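Local coordinates for probable adhesion protein (Pseudomonas aeruginosa PAO1, PDB 6R3Z), which binds divalent metal ions, ferrous iron among them, as a solute-binding protein of a bacterial transport system, to which it probably delivers them, at residues I9-T12 against Y16-Y19; S21-D26 against T121-I126; S117-Q122 against G259-E264. All coordinates share one frame; numbering follows the deposited sequence.

Contact 1. Residues I9-T12 against Y16-Y19; sequences IGIT and YYSY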
loop_
_atom_site.group_PDB
_atom_site.type_symbol
_atom_site.label_atom_id
_atom_site.label_comp_id
_atom_site.label_asym_id
_atom_site.label_seq_id
_atom_site.Cartn_x
_atom_site.Cartn_y
_atom_site.Cartn_z
ATOM N N ILE A 9 1.256 -10.744 17.279
ATOM C CA ILE A 9 1.886 -9.785 16.353
ATOM C C ILE A 9 0.944 -8.647 15.947
ATOM O O ILE A 9 -0.072 -8.878 15.285
ATOM C CB ILE A 9 2.353 -10.545 15.078
ATOM C CG1 ILE A 9 3.195 -11.784 15.412
ATOM C CG2 ILE A 9 3.084 -9.596 14.089
ATOM C CD1 ILE A 9 3.171 -12.826 14.227
ATOM N N GLY A 10 1.348 -7.426 16.239
ATOM C CA GLY A 10 0.576 -6.267 15.836
ATOM C C GLY A 10 0.918 -5.838 14.426
ATOM O O GLY A 10 2.060 -5.983 13.986
ATOM N N ILE A 11 -0.091 -5.363 13.691
ATOM C CA ILE A 11 0.029 -4.826 12.337
ATOM C C ILE A 11 -0.658 -3.465 12.284
ATOM O O ILE A 11 -1.518 -3.179 13.132
ATOM C CB ILE A 11 -0.447 -5.787 11.222
ATOM C CG1 ILE A 11 -1.977 -6.073 11.306
ATOM C CG2 ILE A 11 0.400 -7.066 11.198
ATOM C CD1 ILE A 11 -2.881 -5.005 10.573
ATOM N N THR A 12 -0.351 -2.658 11.255
ATOM C CA THR A 12 -0.881 -1.294 11.203
ATOM C C THR A 12 -1.823 -1.013 10.035
ATOM O O THR A 12 -2.751 -0.215 10.190
ATOM C CB THR A 12 0.279 -0.278 11.217
ATOM O OG1 THR A 12 1.000 -0.399 9.994
ATOM C CG2 THR A 12 1.235 -0.473 12.402
ATOM N N TYR A 16 -0.221 -5.250 5.519
ATOM C CA TYR A 16 0.614 -5.931 6.521
ATOM C C TYR A 16 -0.139 -7.052 7.216
ATOM O O TYR A 16 0.468 -8.083 7.495
ATOM C CB TYR A 16 1.275 -4.949 7.494
ATOM C CG TYR A 16 2.194 -4.004 6.749
ATOM C CD1 TYR A 16 3.507 -4.369 6.446
ATOM C CD2 TYR A 16 1.717 -2.803 6.233
ATOM C CE1 TYR A 16 4.336 -3.538 5.676
ATOM C CE2 TYR A 16 2.525 -1.975 5.445
ATOM C CZ TYR A 16 3.835 -2.344 5.170
ATOM O OH TYR A 16 4.616 -1.521 4.384
ATOM N N TYR A 17 -1.464 -6.897 7.409
ATOM C CA TYR A 17 -2.282 -7.994 7.949
ATOM C C TYR A 17 -2.169 -9.186 6.961
ATOM O O TYR A 17 -1.925 -10.328 7.380
ATOM C CB TYR A 17 -3.766 -7.587 8.091
ATOM C CG TYR A 17 -4.581 -8.688 8.737
ATOM C CD1 TYR A 17 -5.114 -9.730 7.973
ATOM C CD2 TYR A 17 -4.740 -8.745 10.123
ATOM C CE1 TYR A 17 -5.817 -10.775 8.566
ATOM C CE2 TYR A 17 -5.437 -9.794 10.732
ATOM C CZ TYR A 17 -5.965 -10.811 9.946
ATOM O OH TYR A 17 -6.674 -11.839 10.508
ATOM N N SER A 18 -2.311 -8.912 5.650
ATOM C CA SER A 18 -2.203 -9.961 4.616
ATOM C C SER A 18 -0.824 -10.628 4.611
ATOM O O SER A 18 -0.743 -11.868 4.610
ATOM C CB SER A 18 -2.550 -9.404 3.238
ATOM O OG SER A 18 -3.943 -9.156 3.111
ATOM N N TYR A 19 0.258 -9.824 4.693
ATOM C CA TYR A 19 1.614 -10.379 4.708
ATOM C C TYR A 19 1.780 -11.297 5.919
ATOM O O TYR A 19 2.146 -12.447 5.747
ATOM C CB TYR A 19 2.696 -9.298 4.809
ATOM C CG TYR A 19 2.784 -8.229 3.737
ATOM C CD1 TYR A 19 2.128 -8.371 2.513
ATOM C CD2 TYR A 19 3.523 -7.066 3.952
ATOM C CE1 TYR A 19 2.208 -7.371 1.530
ATOM C CE2 TYR A 19 3.581 -6.055 2.998
ATOM C CZ TYR A 19 2.949 -6.219 1.782
ATOM O OH TYR A 19 3.044 -5.180 0.883
#
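Ile11 meets Tyr16 and Tyr17 through van der Waals contact alone; no hydrogen bond crosses between 9-12 and 16-19. On the Tyr17 side the touch falls at the root of the side chain. Ile11 CD1 lies 3.7 Å from Tyr17 CB, and Ile11 CG1 approaches Tyr17 CD2 to 4.0 Å, coming in at the ring edge and near the ring plane. The torsions account for this geometry: Ile11 CG1 stands between its own backbone N and carbonyl carbon (chi1 65°), and chi2 of 86° then brings CD1 onto Tyr17 CB. With Tyr17 CG anti to the backbone N (chi1 -176°), the CD2 edge of the ring is turned to meet Ile11 CG1.

Ile11 uses its other branch on Tyr16. Ile11 CG2 rests 3.8 Å from Tyr16 O, and the CB atoms of Ile11 and Tyr16 are 4.2 Å apart. Strand 8-11 packs here against helix 14-24, with Ile11 CA 5.9 Å from Tyr17 CA, at the start of a beta-alpha-beta unit whose chain returns in the parallel strand 29-32. Val30 and Pro32 of that strand touch Ile11 and Tyr17 as well.

Beyond its CB, the Tyr16 side chain leads away from the strand. Its OH is hydrogen-bonded to Gln122 OE1 and Asn62 ND2, and the side chain lies about 6 Å from that of His66, a nickel ligand.

Contact 2. Residues S21-D26 against T121-I126; sequences SNIVGD and TQVNTI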
loop_
_atom_site.group_PDB
_atom_site.type_symbol
_atom_site.label_atom_id
_atom_site.label_comp_id
_atom_site.label_asym_id
_atom_site.label_seq_id
_atom_site.Cartn_x
_atom_site.Cartn_y
_atom_site.Cartn_z
ATOM N N SER A 21 -0.392 -12.715 8.131
ATOM C CA SER A 21 -1.291 -13.892 8.144
ATOM C C SER A 21 -0.768 -15.004 7.207
ATOM O O SER A 21 -0.759 -16.173 7.583
ATOM C CB SER A 21 -2.704 -13.491 7.719
ATOM O OG SER A 21 -3.240 -12.575 8.655
ATOM N N ASN A 22 -0.310 -14.629 5.999
ATOM C CA ASN A 22 0.225 -15.619 5.052
ATOM C C ASN A 22 1.546 -16.221 5.525
ATOM O O ASN A 22 1.781 -17.409 5.299
ATOM C CB ASN A 22 0.315 -15.049 3.653
ATOM C CG ASN A 22 -1.017 -15.186 2.959
ATOM O OD1 ASN A 22 -1.345 -16.262 2.439
ATOM N ND2 ASN A 22 -1.822 -14.112 2.947
ATOM N N ILE A 23 2.373 -15.425 6.224
ATOM C CA ILE A 23 3.637 -15.899 6.775
ATOM C C ILE A 23 3.399 -16.885 7.961
ATOM O O ILE A 23 4.039 -17.920 8.007
ATOM C CB ILE A 23 4.550 -14.729 7.213
ATOM C CG1 ILE A 23 5.014 -13.868 5.996
ATOM C CG2 ILE A 23 5.770 -15.243 8.009
ATOM C CD1 ILE A 23 5.516 -12.483 6.376
ATOM N N VAL A 24 2.574 -16.506 8.944
ATOM C CA VAL A 24 2.415 -17.301 10.174
ATOM C C VAL A 24 1.354 -18.398 10.116
ATOM O O VAL A 24 1.438 -19.361 10.888
ATOM C CB VAL A 24 2.167 -16.382 11.414
ATOM C CG1 VAL A 24 3.260 -15.321 11.527
ATOM C CG2 VAL A 24 0.772 -15.739 11.384
ATOM N N GLY A 25 0.327 -18.210 9.284
ATOM C CA GLY A 25 -0.794 -19.141 9.235
ATOM C C GLY A 25 -1.444 -19.236 10.609
ATOM O O GLY A 25 -1.638 -18.219 11.283
ATOM N N ASP A 26 -1.675 -20.458 11.086
ATOM C CA ASP A 26 -2.273 -20.639 12.411
ATOM C C ASP A 26 -1.231 -20.760 13.549
ATOM O O ASP A 26 -1.607 -21.087 14.673
ATOM C CB ASP A 26 -3.235 -21.846 12.389
ATOM C CG ASP A 26 -2.581 -23.174 12.034
ATOM O OD1 ASP A 26 -1.349 -23.324 12.273
ATOM O OD2 ASP A 26 -3.301 -24.079 11.548
ATOM N N THR A 121 9.910 -8.411 -0.869
ATOM C CA THR A 121 11.039 -8.029 -0.014
ATOM C C THR A 121 10.566 -7.852 1.449
ATOM O O THR A 121 11.204 -8.368 2.368
ATOM C CB THR A 121 11.814 -6.821 -0.593
ATOM O OG1 THR A 121 12.313 -7.141 -1.910
ATOM C CG2 THR A 121 12.975 -6.393 0.312
ATOM N N GLN A 122 9.446 -7.160 1.645
ATOM C CA GLN A 122 8.877 -6.937 2.992
ATOM C C GLN A 122 8.454 -8.264 3.628
ATOM O O GLN A 122 8.764 -8.504 4.795
ATOM C CB GLN A 122 7.706 -5.952 2.937
ATOM C CG GLN A 122 8.168 -4.557 2.548
ATOM C CD GLN A 122 7.026 -3.599 2.460
ATOM O OE1 GLN A 122 6.592 -3.058 3.471
ATOM N NE2 GLN A 122 6.528 -3.366 1.253
ATOM N N VAL A 123 7.792 -9.134 2.845
ATOM C CA VAL A 123 7.332 -10.449 3.314
ATOM C C VAL A 123 8.544 -11.267 3.798
ATOM O O VAL A 123 8.498 -11.823 4.906
ATOM C CB VAL A 123 6.491 -11.176 2.230
ATOM C CG1 VAL A 123 6.398 -12.682 2.488
ATOM C CG2 VAL A 123 5.091 -10.560 2.150
ATOM N N ASN A 124 9.636 -11.287 2.999
ATOM C CA ASN A 124 10.845 -12.034 3.362
ATOM C C ASN A 124 11.514 -11.479 4.621
ATOM O O ASN A 124 11.926 -12.255 5.484
ATOM C CB ASN A 124 11.806 -12.133 2.177
ATOM C CG ASN A 124 11.266 -13.009 1.067
ATOM O OD1 ASN A 124 10.528 -13.975 1.302
ATOM N ND2 ASN A 124 11.665 -12.728 -0.161
ATOM N N THR A 125 11.529 -10.143 4.771
ATOM C CA THR A 125 12.108 -9.481 5.950
ATOM C C THR A 125 11.289 -9.814 7.195
ATOM O O THR A 125 11.859 -10.192 8.230
ATOM C CB THR A 125 12.239 -7.975 5.701
ATOM O OG1 THR A 125 13.230 -7.782 4.682
ATOM C CG2 THR A 125 12.672 -7.206 6.954
ATOM N N ILE A 126 9.940 -9.692 7.085
ATOM C CA ILE A 126 9.053 -10.014 8.199
ATOM C C ILE A 126 9.256 -11.479 8.653
ATOM O O ILE A 126 9.446 -11.719 9.845
ATOM C CB ILE A 126 7.570 -9.668 7.865
ATOM C CG1 ILE A 126 7.395 -8.133 7.646
ATOM C CG2 ILE A 126 6.629 -10.145 8.981
ATOM C CD1 ILE A 126 6.156 -7.733 6.798
#
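Ile23, Val123 and Ile126 form a buried helix-to-helix contact between apolar side chains, with no hydrogen bond across it; the C-terminal end of helix 14-24 packs here against the middle of helix 116-133, away from the metal site. The evidence is one side chain set against two. Ile23 points at the opposite helix, and its CD1 reaches furthest: Ile23 CD1 lies 3.7 Å from Ile126 CG2 and 3.4 Å from Val123 O, so the methyl sits against the helix backbone as well as against side chains. Further back along the same chain, Ile23 CG1 is 4.0 Å from Val123 CG1.

The helices come near enough for this, with Ile23 CA 7.4 Å from Val123 CA, and both belong to the alpha/beta lobe built on the sheet that contains strand 8-11.

The two partners, three residues apart, are met differently. Ile23 and Val123 run past each other in opposite directions, flank to flank, whereas Ile23 and Ile126 cross at about a right angle, with the methyl end of Ile23 against the CB and CG2 of Ile126. In Ile126, CG1 is anti to the carbonyl carbon (chi1 -64°) and CG2 anti to the backbone N, which puts CG2 against Ile23 CD1, while the same side chain also packs on Tyr19.

The long helix 138-160 joins the packing. Its Asn144 ND2 is hydrogen-bonded to Ile23 O, Tyr141 touches Ile23, and Ala145 touches Val123.

Contact 3. Residues S117-Q122 against G259-E264; sequences SASITQ and GKYEEE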
loop_
_atom_site.group_PDB
_atom_site.type_symbol
_atom_site.label_atom_id
_atom_site.label_comp_id
_atom_site.label_asym_id
_atom_site.label_seq_id
_atom_site.Cartn_x
_atom_site.Cartn_y
_atom_site.Cartn_z
ATOM N N SER A 117 7.198 -6.422 -6.225
ATOM C CA SER A 117 8.603 -6.657 -5.851
ATOM C C SER A 117 8.918 -6.174 -4.423
ATOM O O SER A 117 9.538 -6.918 -3.665
ATOM C CB SER A 117 9.556 -6.020 -6.862
ATOM O OG SER A 117 9.339 -4.623 -6.940
ATOM N N ALA A 118 8.445 -4.962 -4.032
ATOM C CA ALA A 118 8.695 -4.463 -2.675
ATOM C C ALA A 118 7.894 -5.309 -1.631
ATOM O O ALA A 118 8.400 -5.524 -0.538
ATOM C CB ALA A 118 8.342 -2.981 -2.549
ATOM N N SER A 119 6.677 -5.785 -1.974
ATOM C CA SER A 119 5.877 -6.642 -1.069
ATOM C C SER A 119 6.636 -7.947 -0.789
ATOM O O SER A 119 6.710 -8.372 0.360
ATOM C CB SER A 119 4.515 -6.974 -1.671
ATOM O OG SER A 119 3.666 -5.845 -1.564
ATOM N N ILE A 120 7.244 -8.557 -1.832
ATOM C CA ILE A 120 8.015 -9.789 -1.669
ATOM C C ILE A 120 9.180 -9.533 -0.682
ATOM O O ILE A 120 9.391 -10.332 0.239
ATOM C CB ILE A 120 8.470 -10.340 -3.041
ATOM C CG1 ILE A 120 7.229 -10.854 -3.848
ATOM C CG2 ILE A 120 9.552 -11.432 -2.876
ATOM C CD1 ILE A 120 7.445 -11.117 -5.351
ATOM N N THR A 121 9.910 -8.411 -0.869
ATOM C CA THR A 121 11.039 -8.029 -0.014
ATOM C C THR A 121 10.566 -7.852 1.449
ATOM O O THR A 121 11.204 -8.368 2.368
ATOM C CB THR A 121 11.814 -6.821 -0.593
ATOM O OG1 THR A 121 12.313 -7.141 -1.910
ATOM C CG2 THR A 121 12.975 -6.393 0.312
ATOM N N GLN A 122 9.446 -7.160 1.645
ATOM C CA GLN A 122 8.877 -6.937 2.992
ATOM C C GLN A 122 8.454 -8.264 3.628
ATOM O O GLN A 122 8.764 -8.504 4.795
ATOM C CB GLN A 122 7.706 -5.952 2.937
ATOM C CG GLN A 122 8.168 -4.557 2.548
ATOM C CD GLN A 122 7.026 -3.599 2.460
ATOM O OE1 GLN A 122 6.592 -3.058 3.471
ATOM N NE2 GLN A 122 6.528 -3.366 1.253
ATOM N N GLY A 259 -6.391 -12.770 2.394
ATOM C CA GLY A 259 -6.443 -12.619 0.941
ATOM C C GLY A 259 -6.641 -11.224 0.370
ATOM O O GLY A 259 -6.506 -11.052 -0.841
ATOM N N LYS A 260 -6.976 -10.216 1.218
ATOM C CA LYS A 260 -7.246 -8.855 0.740
ATOM C C LYS A 260 -6.155 -8.318 -0.194
ATOM O O LYS A 260 -6.472 -7.804 -1.280
ATOM C CB LYS A 260 -7.436 -7.874 1.904
ATOM C CG LYS A 260 -7.995 -6.530 1.415
ATOM C CD LYS A 260 -8.062 -5.518 2.555
ATOM C CE LYS A 260 -8.675 -4.193 2.151
ATOM N NZ LYS A 260 -10.073 -4.355 1.654
ATOM N N TYR A 261 -4.892 -8.411 0.244
ATOM C CA TYR A 261 -3.777 -7.882 -0.545
ATOM C C TYR A 261 -3.745 -8.466 -1.951
ATOM O O TYR A 261 -3.717 -7.701 -2.912
ATOM C CB TYR A 261 -2.416 -8.049 0.155
ATOM C CG TYR A 261 -1.312 -7.392 -0.639
ATOM C CD1 TYR A 261 -1.176 -6.006 -0.657
ATOM C CD2 TYR A 261 -0.489 -8.141 -1.479
ATOM C CE1 TYR A 261 -0.215 -5.382 -1.449
ATOM C CE2 TYR A 261 0.488 -7.530 -2.268
ATOM C CZ TYR A 261 0.619 -6.147 -2.249
ATOM O OH TYR A 261 1.508 -5.518 -3.097
ATOM N N GLU A 262 -3.723 -9.795 -2.079
ATOM C CA GLU A 262 -3.627 -10.386 -3.415
ATOM C C GLU A 262 -4.876 -10.112 -4.297
ATOM O O GLU A 262 -4.718 -9.816 -5.485
ATOM C CB GLU A 262 -3.256 -11.870 -3.361
ATOM C CG GLU A 262 -4.271 -12.825 -2.796
ATOM C CD GLU A 262 -3.510 -14.072 -2.387
ATOM O OE1 GLU A 262 -3.215 -14.930 -3.253
ATOM O OE2 GLU A 262 -3.144 -14.148 -1.196
ATOM N N GLU A 263 -6.074 -10.106 -3.707
ATOM C CA GLU A 263 -7.327 -9.825 -4.423
ATOM C C GLU A 263 -7.317 -8.406 -5.022
ATOM O O GLU A 263 -7.531 -8.239 -6.230
ATOM C CB GLU A 263 -8.561 -10.018 -3.502
ATOM C CG GLU A 263 -8.848 -11.475 -3.178
ATOM C CD GLU A 263 -9.813 -11.715 -2.031
ATOM O OE1 GLU A 263 -10.774 -10.927 -1.880
ATOM O OE2 GLU A 263 -9.616 -12.706 -1.290
ATOM N N GLU A 264 -6.998 -7.403 -4.193
ATOM C CA GLU A 264 -7.000 -5.991 -4.610
ATOM C C GLU A 264 -5.803 -5.632 -5.480
ATOM O O GLU A 264 -5.960 -4.805 -6.384
ATOM C CB GLU A 264 -7.158 -5.077 -3.409
ATOM C CG GLU A 264 -8.442 -5.446 -2.679
ATOM C CD GLU A 264 -8.998 -4.481 -1.665
ATOM O OE1 GLU A 264 -8.389 -3.405 -1.461
ATOM O OE2 GLU A 264 -10.041 -4.820 -1.055
#
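Tyr261 extends its ring toward Ser119 because its CG is anti to the backbone N (chi1 -175°), and Ser119 answers with an OG anti to its carbonyl carbon (chi1 -76°). These two torsions span a wide gap between the backbones, since even the nearest pair, Ser119 CA and Tyr261 CA, is 9.7 Å apart. The meeting is therefore made by the phenol end of one side chain and the short hydroxymethyl of the other. Ser119 OG lies 2.7 Å from Tyr261 OH and 3.1 Å from Tyr261 CZ, approaching the ring obliquely. Ser119 CB follows, 3.6 Å from the same Tyr261 OH.

Both oxygens have further partners close by. Tyr261 OH is hydrogen-bonded to Phe113 O, while Ser119 OG bonds to Tyr19 OH and to Ser115 O, one turn back in the chain. Tyr19 also meets the Tyr261 ring edge-to-face. Through this meeting helix 116-133 is joined to the beginning of helix 260-277, and Tyr148 of the long helix 138-160 touches the same tyrosine; a long helix linking two alpha/beta lobes is the hallmark of this solute-binding protein family. Tyr261 stands about 9 Å from the metal ligand His250, side chain to side chain.

The hydroxyls of Ser119, Tyr261 and Tyr19 thus gather with two backbone carbonyls in a buried polar cluster. Phe113 O and Ser115 O can only accept hydrogen bonds, which implies that Tyr261 and Ser119 act as the donors to them. Those bonds would fix how each hydroxyl is turned and hold the phenol end of Tyr261 and the Ser119 OG in place where the two helices meet.

Overall arrangement
The three contacts form a chain of packing. Contacts 1 and 2 share helix 14-24, and their centres are about 9 Å apart. Contacts 2 and 3 share helix 116-133, with Thr121 and Gln122 common to both. In sequence, contact 1 closes before either of the others opens, and contact 3 brings in residues 259-264. The Tyr19 ring of contact 1 packs on Val123 and Ile126 of contact 2, while its OH bonds to Ser119 OG of contact 3. Together they join the first alpha/beta lobe to the C-terminal helix 260-277, probably helping to set the relation of the two halves, both of which supply histidines to the nickel site; no residue of these contacts is itself a ligand.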